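Long-range contacts in dehydrogenase (PDB 3Q2I), which probably oxidises the 3-hydroxyl of UDP-N-acetylglucosaminuronic acid with NAD in the biosynthesis of 2,3-diacetamido-2,3-dideoxy-D-mannuronic acid: residues S92-S96 with E117-A122; R152-M158 with I257-S263; L199-G204 with S229-R233; D224-V228 with M240-L245. All blocks are in the same frame, centred on the assembly; numbering follows the deposited sequence.

In the fold
Contact 1 stands apart in the NAD-binding Rossmann domain, about 28 Å centre to centre from contact 3. It joins two helices and is only partly buried, with apolar packing outside and a bound water inside. The other three belong to the C-terminal alpha/beta domain and its mixed sheet, and all are buried. Contacts 2 and 4 pair strands through backbone hydrogen bonds; contact 2 has a bulge, while contact 4 runs in regular register and extends toward the bound UDP-sugar. Contact 3 lays a helix end on the sheet through one indole. It shares strand 225-232 with contact 4 and touches contact 2 through I203 and I257. Contacts 2, 3 and 4 also reach the third subunit.

Contact 1: residues S92-S96 with E117-A122; sequences SIECS and EMVKAA
I93 and S96 pack against M118, A121 and A122 where two helices of the Rossmann fold lie side by side. Helices 88-97 and 112-125 follow each other around strand 101-104, and both run along the same face of the parallel sheet. Their local axes are 8.7 Å apart and nearly parallel, at 6°. Small side chains let them come this close. S96 CB lies beside the backbone of A121, and its OG faces CA of A122. S92 sits on the sheet side, where the bent M118 chain brings its methyl CE to 3.6 Å from S92 CB. L129 of strand 129-131 covers both of these residues. The outer side is more open to solvent: E117 is exposed and I93 partly so, although I93 buries the most surface here. I93 lays CG1 4.0 Å from A121 CB. Its chain continues nearly straight (chi2 167°), and this carries CD1 across to E117 CB at 3.8 Å. No direct hydrogen bond joins the two segments. A water in the interface does so instead. It donates to S96 OG at 2.9 Å and to M118 O at 2.8 Å, and it is also bonded to S92 OG, 2.8 Å away.

Contact 2: residues R152-M158 with I257-S263; sequences RFGRIYM and ILGEKGS
F153 turns its ring toward I257 with CG anti to its carbonyl carbon (chi1 -68°), and E260 reaches R155 with a fully extended chain (chi1 -180°). The two segments meet at a classic beta bulge in the mixed sheet of the C-terminal domain. Y157 and M158 both face L258 there. L258 O accepts from Y157 N at 2.8 Å and from M158 N at 3.1 Å, both in the carbonyl plane. L258 N returns a bond to M158 O. Within the bulge, M158 and L258 lie side by side on one face of the sheet and touch through M158 CG and L258 CD1. I156 pairs with G259, whose CA comes to 3.1 Å from R155 O.

The hairpin turn E260-K261 fits against the loop before strand 156-164. E260 N donates to R155 O at 2.8 Å, and K261 N donates to F153 O at the same length from well above the carbonyl plane. The aliphatic chain of K261 runs past R152 O and on to G154 N.

F153 and I257 cross at about a right angle. I257 CG2 sits over the ring face in a CH-pi contact, 4.0 Å from the centroid, and F279 meets the ring edge to face. Y157 crosses E260 obliquely, with OH 3.4 Å from E260 CB, and L245 of the third subunit packs on the same tyrosine. The carboxylate of E260 takes R155 N on the anti lone pair of OE1, at 3.2 Å and almost straight (178°).

Contact 3: residues L199-G204 with S229-R233; sequences LDWLIG and SVKWR
This is a helix-on-sheet contact in the C-terminal alpha/beta domain, made by W232 of strand 225-232 against L199, I203 and G204 at the end of helix 193-203. The indole reaches across between the two backbones, whose local axes are 11.1 Å apart. Its NE1 donates to L199 O at 3.1 Å, with an N-H...O angle of 150°. The oxygen lies in the ring plane, but the donor stands well above the carbonyl plane. The same oxygen takes weak bonds from I203 N, four residues on, and G204 N, five residues on, the wider pi-type turn. W232 thus supplies a further bond where the helix unwinds and G204 takes positive phi.

Both faces of the indole are covered. I203 CG2 sits over the five-membered ring, 3.4 Å from its centroid, which is close for a CH-pi contact. On the opposite face V230 CG1 lies 3.5 Å above the plane. L199 and W232 side chains cross at about a right angle, with L199 CD2 at the benzene rim, 3.8 Å from W232 CZ2.

Around this layer, M148 of helix 139-149 packs on I203, L334 and M338 of helix 325-344 pack on L199, and V206 of the neighbouring strand 206-214 touches both V230 and W232.

Contact 4: residues D224-V228 with M240-L245; sequences DTGTV and MNVTML
N241 and T227 stand side by side on one face of the sheet. N241 CB leaves the strand on that face, and chi1 of -59° swings CG back toward T227, 3.9 Å from its OG1. From there OD1 accepts the T227 hydroxyl at 2.7 Å, with OG1 in the carbonyl plane. OD1 is also bonded to S239 OG of the third subunit. The other tip atom, ND2, is bonded to N162 OD1 on the adjoining strand 156-164. The amide is thus held at both ends, which fixes its rotation.

The two segments form part of the beta hairpin of strands 225-232 and 237-243, in regular antiparallel register. G226 and V242 exchange two backbone bonds, both 2.9 Å long, and V228 and M240 form the next such pair. On the face of these two, V228 CG1 presses on M240 CB at a tight 3.5 Å, and F188 of helix 187-191 packs on both.

At the far end M244 N donates to D224 O at 2.8 Å, and M244 packs on W165 and R167 of the UDP-sugar pocket. T225 OG1 and T243 OG1 lie 3.0 Å apart. L245 N closes an ST turn onto T243 OG1. The L245 methyls lie across the D224 carboxylate. Its OD2 is bonded to A217 N and R218 N. Its OD1 is bonded to L216 N and also takes T225 OG1 from above its plane at 2.9 Å.

Contact 1: residues S92-S96 with E117-A122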
loop_
_atom_site.group_PDB
_atom_site.type_symbol
_atom_site.label_atom_id
_atom_site.label_comp_id
_atom_site.label_asym_id
_atom_site.label_seq_id
_atom_site.Cartn_x
_atom_site.Cartn_y
_atom_site.Cartn_z
ATOM N N SER A 92 -14.039 31.083 17.675
ATOM C CA SER A 92 -14.489 30.370 18.875
ATOM C C SER A 92 -13.394 30.345 19.935
ATOM O O SER A 92 -13.630 30.613 21.129
ATOM C CB SER A 92 -14.894 28.923 18.509
ATOM O OG SER A 92 -15.419 28.250 19.627
ATOM N N ILE A 93 -12.186 29.955 19.536
ATOM C CA ILE A 93 -11.068 29.875 20.481
ATOM C C ILE A 93 -10.798 31.248 21.141
ATOM O O ILE A 93 -10.610 31.323 22.370
ATOM C CB ILE A 93 -9.803 29.346 19.736
ATOM C CG1 ILE A 93 -9.970 27.877 19.317
ATOM C CG2 ILE A 93 -8.548 29.501 20.594
ATOM C CD1 ILE A 93 -8.852 27.381 18.275
ATOM N N GLU A 94 -10.852 32.318 20.356
ATOM C CA GLU A 94 -10.676 33.678 20.915
ATOM C C GLU A 94 -11.783 34.003 21.933
ATOM O O GLU A 94 -11.455 34.467 23.057
ATOM C CB GLU A 94 -10.679 34.717 19.793
ATOM C CG GLU A 94 -10.116 36.064 20.293
ATOM C CD GLU A 94 -10.146 37.157 19.234
ATOM O OE1 GLU A 94 -9.980 38.325 19.650
ATOM O OE2 GLU A 94 -10.396 36.913 18.020
ATOM N N CYS A 95 -13.043 33.728 21.578
ATOM C CA CYS A 95 -14.179 33.853 22.521
ATOM C C CYS A 95 -13.953 33.060 23.801
ATOM O O CYS A 95 -14.093 33.587 24.915
ATOM C CB CYS A 95 -15.512 33.450 21.890
ATOM S SG CYS A 95 -16.022 34.519 20.541
ATOM N N SER A 96 -13.600 31.779 23.670
ATOM C CA SER A 96 -13.381 30.964 24.845
ATOM C C SER A 96 -12.283 31.533 25.722
ATOM O O SER A 96 -12.429 31.600 26.960
ATOM C CB SER A 96 -12.998 29.532 24.490
ATOM O OG SER A 96 -14.046 28.887 23.820
ATOM N N GLU A 117 -9.401 21.752 18.304
ATOM C CA GLU A 117 -8.809 22.853 19.062
ATOM C C GLU A 117 -9.935 23.726 19.631
ATOM O O GLU A 117 -9.797 24.237 20.753
ATOM C CB GLU A 117 -7.847 23.668 18.206
ATOM C CG GLU A 117 -6.516 22.943 17.989
ATOM C CD GLU A 117 -5.807 22.492 19.285
ATOM O OE1 GLU A 117 -5.937 23.131 20.354
ATOM O OE2 GLU A 117 -5.114 21.450 19.261
ATOM N N MET A 118 -11.046 23.895 18.916
ATOM C CA MET A 118 -12.100 24.738 19.493
ATOM C C MET A 118 -12.764 24.056 20.702
ATOM O O MET A 118 -13.114 24.703 21.720
ATOM C CB MET A 118 -13.061 25.229 18.402
ATOM C CG MET A 118 -13.841 24.175 17.707
ATOM S SD MET A 118 -14.493 24.788 16.119
ATOM C CE MET A 118 -15.799 25.918 16.719
ATOM N N VAL A 119 -12.908 22.727 20.677
ATOM C CA VAL A 119 -13.409 21.948 21.802
ATOM C C VAL A 119 -12.438 22.014 23.000
ATOM O O VAL A 119 -12.881 22.159 24.160
ATOM C CB VAL A 119 -13.771 20.504 21.375
ATOM C CG1 VAL A 119 -14.115 19.599 22.574
ATOM C CG2 VAL A 119 -14.955 20.553 20.368
ATOM N N LYS A 120 -11.151 21.848 22.730
ATOM C CA LYS A 120 -10.106 21.883 23.778
ATOM C C LYS A 120 -10.127 23.259 24.477
ATOM O O LYS A 120 -10.031 23.301 25.715
ATOM C CB LYS A 120 -8.716 21.646 23.161
ATOM C CG LYS A 120 -7.562 21.613 24.196
ATOM C CD LYS A 120 -6.292 20.994 23.611
ATOM C CE LYS A 120 -6.202 19.510 23.982
ATOM N NZ LYS A 120 -5.541 19.244 25.304
ATOM N N ALA A 121 -10.344 24.336 23.712
ATOM C CA ALA A 121 -10.261 25.717 24.252
ATOM C C ALA A 121 -11.480 25.954 25.124
ATOM O O ALA A 121 -11.352 26.581 26.197
ATOM C CB ALA A 121 -10.198 26.768 23.125
ATOM N N ALA A 122 -12.643 25.506 24.679
ATOM C CA ALA A 122 -13.857 25.629 25.482
ATOM C C ALA A 122 -13.745 24.760 26.728
ATOM O O ALA A 122 -14.135 25.192 27.821
ATOM C CB ALA A 122 -15.103 25.277 24.662
HETATM O O HOH W 1 -13.414 27.484 21.406
#

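Contact 2: residues R152-M158 with I257-S263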
loop_
_atom_site.group_PDB
_atom_site.type_symbol
_atom_site.label_atom_id
_atom_site.label_comp_id
_atom_site.label_asym_id
_atom_site.label_seq_id
_atom_site.Cartn_x
_atom_site.Cartn_y
_atom_site.Cartn_z
ATOM N N ARG A 152 -37.323 0.059 17.245
ATOM C CA ARG A 152 -38.412 -0.460 16.434
ATOM C C ARG A 152 -37.922 -1.219 15.194
ATOM O O ARG A 152 -38.636 -2.070 14.672
ATOM C CB ARG A 152 -39.372 0.666 16.057
ATOM C CG ARG A 152 -40.019 1.329 17.283
ATOM C CD ARG A 152 -41.107 2.270 16.822
ATOM N NE ARG A 152 -42.244 1.509 16.290
ATOM C CZ ARG A 152 -43.246 2.067 15.617
ATOM N NH1 ARG A 152 -44.224 1.304 15.151
ATOM N NH2 ARG A 152 -43.215 3.363 15.318
ATOM N N PHE A 153 -36.707 -0.926 14.726
ATOM C CA PHE A 153 -36.238 -1.594 13.508
ATOM C C PHE A 153 -35.603 -2.958 13.802
ATOM O O PHE A 153 -35.351 -3.757 12.891
ATOM C CB PHE A 153 -35.190 -0.731 12.774
ATOM C CG PHE A 153 -35.744 0.539 12.184
ATOM C CD1 PHE A 153 -36.190 0.576 10.865
ATOM C CD2 PHE A 153 -35.733 1.720 12.905
ATOM C CE1 PHE A 153 -36.642 1.752 10.293
ATOM C CE2 PHE A 153 -36.202 2.885 12.355
ATOM C CZ PHE A 153 -36.665 2.919 11.044
ATOM N N GLY A 154 -35.290 -3.236 15.064
ATOM C CA GLY A 154 -34.362 -4.309 15.382
ATOM C C GLY A 154 -33.038 -3.977 14.676
ATOM O O GLY A 154 -32.658 -2.825 14.595
ATOM N N ARG A 155 -32.337 -5.001 14.216
ATOM C CA ARG A 155 -31.013 -4.809 13.602
ATOM C C ARG A 155 -31.168 -3.980 12.326
ATOM O O ARG A 155 -31.979 -4.322 11.484
ATOM C CB ARG A 155 -30.403 -6.181 13.289
ATOM C CG ARG A 155 -29.022 -6.052 12.621
ATOM C CD ARG A 155 -28.222 -7.340 12.517
ATOM N NE ARG A 155 -26.800 -7.001 12.364
ATOM C CZ ARG A 155 -25.809 -7.884 12.323
ATOM N NH1 ARG A 155 -24.560 -7.469 12.165
ATOM N NH2 ARG A 155 -26.069 -9.180 12.443
ATOM N N ILE A 156 -30.376 -2.917 12.156
ATOM C CA ILE A 156 -30.393 -2.142 10.918
ATOM C C ILE A 156 -29.495 -2.792 9.867
ATOM O O ILE A 156 -28.378 -3.225 10.186
ATOM C CB ILE A 156 -29.868 -0.696 11.136
ATOM C CG1 ILE A 156 -30.576 -0.046 12.331
ATOM C CG2 ILE A 156 -29.897 0.133 9.872
ATOM C CD1 ILE A 156 -32.002 0.123 12.090
ATOM N N TYR A 157 -30.012 -2.820 8.641
ATOM C CA TYR A 157 -29.319 -3.486 7.550
ATOM C C TYR A 157 -28.835 -2.523 6.480
ATOM O O TYR A 157 -27.714 -2.664 6.001
ATOM C CB TYR A 157 -30.215 -4.504 6.826
ATOM C CG TYR A 157 -30.704 -5.600 7.768
ATOM C CD1 TYR A 157 -29.841 -6.214 8.679
ATOM C CD2 TYR A 157 -32.008 -6.063 7.679
ATOM C CE1 TYR A 157 -30.257 -7.295 9.465
ATOM C CE2 TYR A 157 -32.418 -7.116 8.465
ATOM C CZ TYR A 157 -31.557 -7.690 9.362
ATOM O OH TYR A 157 -31.965 -8.757 10.122
ATOM N N MET A 158 -29.667 -1.562 6.073
ATOM C CA MET A 158 -29.455 -0.777 4.883
ATOM C C MET A 158 -30.013 0.625 5.034
ATOM O O MET A 158 -31.130 0.837 5.497
ATOM C CB MET A 158 -30.065 -1.504 3.673
ATOM C CG MET A 158 -30.086 -0.752 2.331
ATOM S SD MET A 158 -28.457 -0.147 1.782
ATOM C CE MET A 158 -27.494 -1.659 1.857
ATOM N N ILE A 257 -34.490 3.807 5.690
ATOM C CA ILE A 257 -33.872 2.939 6.687
ATOM C C ILE A 257 -34.564 1.607 6.713
ATOM O O ILE A 257 -35.795 1.573 6.845
ATOM C CB ILE A 257 -33.941 3.519 8.125
ATOM C CG1 ILE A 257 -33.307 4.927 8.117
ATOM C CG2 ILE A 257 -33.256 2.542 9.078
ATOM C CD1 ILE A 257 -33.503 5.710 9.445
ATOM N N LEU A 258 -33.812 0.531 6.512
ATOM C CA LEU A 258 -34.296 -0.841 6.470
ATOM C C LEU A 258 -33.645 -1.667 7.536
ATOM O O LEU A 258 -32.421 -1.764 7.572
ATOM C CB LEU A 258 -33.977 -1.456 5.105
ATOM C CG LEU A 258 -34.454 -0.685 3.869
ATOM C CD1 LEU A 258 -34.131 -1.452 2.610
ATOM C CD2 LEU A 258 -36.012 -0.404 3.980
ATOM N N GLY A 259 -34.467 -2.249 8.427
ATOM C CA GLY A 259 -33.967 -3.217 9.378
ATOM C C GLY A 259 -34.802 -4.478 9.475
ATOM O O GLY A 259 -35.669 -4.746 8.650
ATOM N N GLU A 260 -34.443 -5.299 10.447
ATOM C CA GLU A 260 -35.037 -6.630 10.629
ATOM C C GLU A 260 -36.556 -6.537 10.708
ATOM O O GLU A 260 -37.301 -7.364 10.135
ATOM C CB GLU A 260 -34.423 -7.166 11.909
ATOM C CG GLU A 260 -34.825 -8.553 12.394
ATOM C CD GLU A 260 -34.284 -8.777 13.832
ATOM O OE1 GLU A 260 -33.613 -7.892 14.449
ATOM O OE2 GLU A 260 -34.531 -9.877 14.362
ATOM N N LYS A 261 -37.026 -5.539 11.442
ATOM C CA LYS A 261 -38.453 -5.500 11.708
ATOM C C LYS A 261 -39.086 -4.148 11.414
ATOM O O LYS A 261 -40.133 -3.795 11.965
ATOM C CB LYS A 261 -38.761 -6.021 13.107
ATOM C CG LYS A 261 -38.154 -5.210 14.212
ATOM C CD LYS A 261 -38.233 -5.984 15.534
ATOM C CE LYS A 261 -37.792 -5.115 16.709
ATOM N NZ LYS A 261 -38.440 -5.507 17.995
ATOM N N GLY A 262 -38.538 -3.424 10.440
ATOM C CA GLY A 262 -39.067 -2.128 10.098
ATOM C C GLY A 262 -38.463 -1.574 8.828
ATOM O O GLY A 262 -37.292 -1.866 8.538
ATOM N N SER A 263 -39.240 -0.800 8.075
ATOM C CA SER A 263 -38.779 -0.155 6.833
ATOM C C SER A 263 -39.395 1.237 6.776
ATOM O O SER A 263 -40.627 1.404 6.905
ATOM C CB SER A 263 -39.187 -0.944 5.581
ATOM O OG SER A 263 -38.632 -2.251 5.597
#

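Contact 3: residues L199-G204 with S229-R233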
loop_
_atom_site.group_PDB
_atom_site.type_symbol
_atom_site.label_atom_id
_atom_site.label_comp_id
_atom_site.label_asym_id
_atom_site.label_seq_id
_atom_site.Cartn_x
_atom_site.Cartn_y
_atom_site.Cartn_z
ATOM N N LEU A 199 -26.252 10.410 9.891
ATOM C CA LEU A 199 -25.581 9.119 9.843
ATOM C C LEU A 199 -25.185 8.597 11.218
ATOM O O LEU A 199 -25.468 7.442 11.533
ATOM C CB LEU A 199 -24.409 9.197 8.849
ATOM C CG LEU A 199 -24.727 9.579 7.407
ATOM C CD1 LEU A 199 -23.484 9.723 6.499
ATOM C CD2 LEU A 199 -25.672 8.523 6.834
ATOM N N ASP A 200 -24.482 9.384 12.016
ATOM C CA ASP A 200 -24.177 8.991 13.370
ATOM C C ASP A 200 -25.391 9.207 14.315
ATOM O O ASP A 200 -25.674 8.328 15.134
ATOM C CB ASP A 200 -22.978 9.816 13.885
ATOM C CG ASP A 200 -22.576 9.425 15.301
ATOM O OD1 ASP A 200 -23.206 9.930 16.269
ATOM O OD2 ASP A 200 -21.759 8.512 15.496
ATOM N N TRP A 201 -26.136 10.305 14.134
ATOM C CA TRP A 201 -27.177 10.676 15.133
ATOM C C TRP A 201 -28.319 9.675 15.056
ATOM O O TRP A 201 -28.784 9.215 16.105
ATOM C CB TRP A 201 -27.700 12.065 14.798
ATOM C CG TRP A 201 -28.836 12.471 15.694
ATOM C CD1 TRP A 201 -28.810 12.553 17.059
ATOM C CD2 TRP A 201 -30.129 12.948 15.269
ATOM N NE1 TRP A 201 -30.052 12.975 17.509
ATOM C CE2 TRP A 201 -30.868 13.225 16.437
ATOM C CE3 TRP A 201 -30.736 13.139 14.030
ATOM C CZ2 TRP A 201 -32.194 13.694 16.394
ATOM C CZ3 TRP A 201 -32.039 13.613 13.985
ATOM C CH2 TRP A 201 -32.749 13.883 15.163
ATOM N N LEU A 202 -28.755 9.286 13.854
ATOM C CA LEU A 202 -29.868 8.326 13.796
ATOM C C LEU A 202 -29.344 6.919 13.793
ATOM O O LEU A 202 -29.906 6.078 14.478
ATOM C CB LEU A 202 -30.772 8.478 12.585
ATOM C CG LEU A 202 -31.546 9.796 12.506
ATOM C CD1 LEU A 202 -32.348 9.813 11.218
ATOM C CD2 LEU A 202 -32.508 9.816 13.728
ATOM N N ILE A 203 -28.337 6.610 12.964
ATOM C CA ILE A 203 -28.033 5.202 12.771
ATOM C C ILE A 203 -27.005 4.626 13.738
ATOM O O ILE A 203 -27.066 3.454 14.087
ATOM C CB ILE A 203 -27.647 4.858 11.278
ATOM C CG1 ILE A 203 -28.543 5.613 10.304
ATOM C CG2 ILE A 203 -27.372 3.364 11.013
ATOM C CD1 ILE A 203 -30.017 5.188 10.292
ATOM N N GLY A 204 -26.082 5.463 14.204
ATOM C CA GLY A 204 -25.131 5.002 15.215
ATOM C C GLY A 204 -23.672 5.112 14.742
ATOM O O GLY A 204 -23.381 5.714 13.705
ATOM N N SER A 229 -20.029 5.474 0.317
ATOM C CA SER A 229 -20.386 4.142 0.824
ATOM C C SER A 229 -20.048 4.167 2.332
ATOM O O SER A 229 -18.942 4.615 2.695
ATOM C CB SER A 229 -19.433 3.127 0.096
ATOM O OG SER A 229 -19.659 3.158 -1.280
ATOM N N VAL A 230 -20.986 3.719 3.194
ATOM C CA VAL A 230 -20.788 3.767 4.630
ATOM C C VAL A 230 -20.981 2.375 5.252
ATOM O O VAL A 230 -21.938 1.625 4.908
ATOM C CB VAL A 230 -21.854 4.697 5.249
ATOM C CG1 VAL A 230 -21.673 4.819 6.808
ATOM C CG2 VAL A 230 -21.775 6.074 4.611
ATOM N N LYS A 231 -20.097 2.030 6.205
ATOM C CA LYS A 231 -20.203 0.813 6.993
ATOM C C LYS A 231 -20.317 1.181 8.449
ATOM O O LYS A 231 -19.435 1.885 8.954
ATOM C CB LYS A 231 -19.045 -0.178 6.766
ATOM C CG LYS A 231 -19.175 -1.395 7.712
ATOM C CD LYS A 231 -18.006 -2.331 7.526
ATOM C CE LYS A 231 -18.089 -3.445 8.582
ATOM N NZ LYS A 231 -16.848 -4.260 8.628
ATOM N N TRP A 232 -21.387 0.748 9.127
ATOM C CA TRP A 232 -21.564 1.016 10.561
ATOM C C TRP A 232 -20.943 -0.107 11.375
ATOM O O TRP A 232 -20.781 -1.248 10.893
ATOM C CB TRP A 232 -23.088 1.166 10.853
ATOM C CG TRP A 232 -23.604 2.523 10.585
ATOM C CD1 TRP A 232 -23.689 3.550 11.491
ATOM C CD2 TRP A 232 -24.148 3.045 9.354
ATOM N NE1 TRP A 232 -24.211 4.660 10.900
ATOM C CE2 TRP A 232 -24.491 4.398 9.588
ATOM C CE3 TRP A 232 -24.366 2.514 8.079
ATOM C CZ2 TRP A 232 -25.076 5.198 8.624
ATOM C CZ3 TRP A 232 -24.945 3.307 7.132
ATOM C CH2 TRP A 232 -25.277 4.648 7.391
ATOM N N ARG A 233 -20.528 0.218 12.621
ATOM C CA ARG A 233 -19.946 -0.779 13.509
ATOM C C ARG A 233 -20.930 -1.911 13.799
ATOM O O ARG A 233 -20.501 -3.026 14.072
ATOM C CB ARG A 233 -19.518 -0.148 14.829
ATOM C CG ARG A 233 -18.500 0.970 14.667
ATOM C CD ARG A 233 -17.825 1.222 16.027
ATOM N NE ARG A 233 -16.972 2.404 15.901
ATOM C CZ ARG A 233 -15.769 2.321 15.340
ATOM N NH1 ARG A 233 -14.996 3.414 15.261
ATOM N NH2 ARG A 233 -15.368 1.152 14.840
#

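Contact 4: residues D224-V228 with M240-L245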
loop_
_atom_site.group_PDB
_atom_site.type_symbol
_atom_site.label_atom_id
_atom_site.label_comp_id
_atom_site.label_asym_id
_atom_site.label_seq_id
_atom_site.Cartn_x
_atom_site.Cartn_y
_atom_site.Cartn_z
ATOM N N ASP A 224 -19.190 19.720 -6.181
ATOM C CA ASP A 224 -20.614 19.901 -6.378
ATOM C C ASP A 224 -21.428 18.636 -6.379
ATOM O O ASP A 224 -22.671 18.687 -6.418
ATOM C CB ASP A 224 -20.929 20.804 -7.611
ATOM C CG ASP A 224 -20.383 20.226 -8.915
ATOM O OD1 ASP A 224 -20.241 18.976 -9.029
ATOM O OD2 ASP A 224 -20.130 21.044 -9.824
ATOM N N THR A 225 -20.731 17.476 -6.335
ATOM C CA THR A 225 -21.369 16.170 -6.505
ATOM C C THR A 225 -20.546 15.143 -5.723
ATOM O O THR A 225 -19.336 15.205 -5.741
ATOM C CB THR A 225 -21.350 15.763 -8.009
ATOM O OG1 THR A 225 -22.062 16.769 -8.767
ATOM C CG2 THR A 225 -22.006 14.399 -8.259
ATOM N N GLY A 226 -21.204 14.176 -5.091
ATOM C CA GLY A 226 -20.429 13.165 -4.351
ATOM C C GLY A 226 -21.271 11.978 -3.993
ATOM O O GLY A 226 -22.493 12.055 -3.908
ATOM N N THR A 227 -20.614 10.868 -3.674
ATOM C CA THR A 227 -21.287 9.698 -3.177
ATOM C C THR A 227 -20.380 9.030 -2.140
ATOM O O THR A 227 -19.154 9.103 -2.264
ATOM C CB THR A 227 -21.686 8.730 -4.317
ATOM O OG1 THR A 227 -22.508 7.698 -3.777
ATOM C CG2 THR A 227 -20.475 8.129 -5.106
ATOM N N VAL A 228 -20.994 8.530 -1.078
ATOM C CA VAL A 228 -20.186 7.873 -0.045
ATOM C C VAL A 228 -20.827 6.549 0.305
ATOM O O VAL A 228 -22.027 6.540 0.587
ATOM C CB VAL A 228 -20.017 8.748 1.190
ATOM C CG1 VAL A 228 -21.346 9.204 1.779
ATOM C CG2 VAL A 228 -19.109 8.057 2.205
ATOM N N MET A 240 -24.720 7.612 0.905
ATOM C CA MET A 240 -25.276 8.952 0.789
ATOM C C MET A 240 -24.826 9.576 -0.518
ATOM O O MET A 240 -23.639 9.511 -0.863
ATOM C CB MET A 240 -24.755 9.813 1.949
ATOM C CG MET A 240 -25.402 11.183 1.829
ATOM S SD MET A 240 -25.046 12.159 3.319
ATOM C CE MET A 240 -25.548 13.764 2.765
ATOM N N ASN A 241 -25.800 10.094 -1.275
ATOM C CA ASN A 241 -25.543 10.620 -2.624
ATOM C C ASN A 241 -25.957 12.074 -2.604
ATOM O O ASN A 241 -27.045 12.404 -2.065
ATOM C CB ASN A 241 -26.479 9.937 -3.620
ATOM C CG ASN A 241 -26.295 8.460 -3.639
ATOM O OD1 ASN A 241 -25.188 7.970 -3.846
ATOM N ND2 ASN A 241 -27.366 7.720 -3.380
ATOM N N VAL A 242 -25.101 12.968 -3.080
ATOM C CA VAL A 242 -25.440 14.381 -3.079
ATOM C C VAL A 242 -25.078 15.027 -4.417
ATOM O O VAL A 242 -23.998 14.761 -4.969
ATOM C CB VAL A 242 -24.778 15.075 -1.880
ATOM C CG1 VAL A 242 -25.201 14.378 -0.591
ATOM C CG2 VAL A 242 -23.240 15.022 -1.952
ATOM N N THR A 243 -25.927 15.924 -4.943
ATOM C CA THR A 243 -25.424 16.811 -5.983
ATOM C C THR A 243 -26.128 18.139 -5.847
ATOM O O THR A 243 -27.257 18.149 -5.355
ATOM C CB THR A 243 -25.616 16.290 -7.424
ATOM O OG1 THR A 243 -24.995 17.190 -8.365
ATOM C CG2 THR A 243 -27.107 15.990 -7.699
ATOM N N MET A 244 -25.426 19.211 -6.189
ATOM C CA MET A 244 -26.021 20.572 -6.278
ATOM C C MET A 244 -26.330 20.898 -7.739
ATOM O O MET A 244 -26.580 22.068 -8.078
ATOM C CB MET A 244 -25.087 21.617 -5.653
ATOM C CG MET A 244 -24.885 21.458 -4.162
ATOM S SD MET A 244 -26.404 21.421 -3.185
ATOM C CE MET A 244 -26.377 19.807 -2.412
ATOM N N LEU A 245 -26.319 19.900 -8.610
ATOM C CA LEU A 245 -26.427 20.187 -10.053
ATOM C C LEU A 245 -27.769 19.701 -10.584
ATOM O O LEU A 245 -27.892 19.490 -11.794
ATOM C CB LEU A 245 -25.343 19.425 -10.841
ATOM C CG LEU A 245 -23.927 19.765 -10.389
ATOM C CD1 LEU A 245 -22.924 19.011 -11.259
ATOM C CD2 LEU A 245 -23.674 21.277 -10.363
#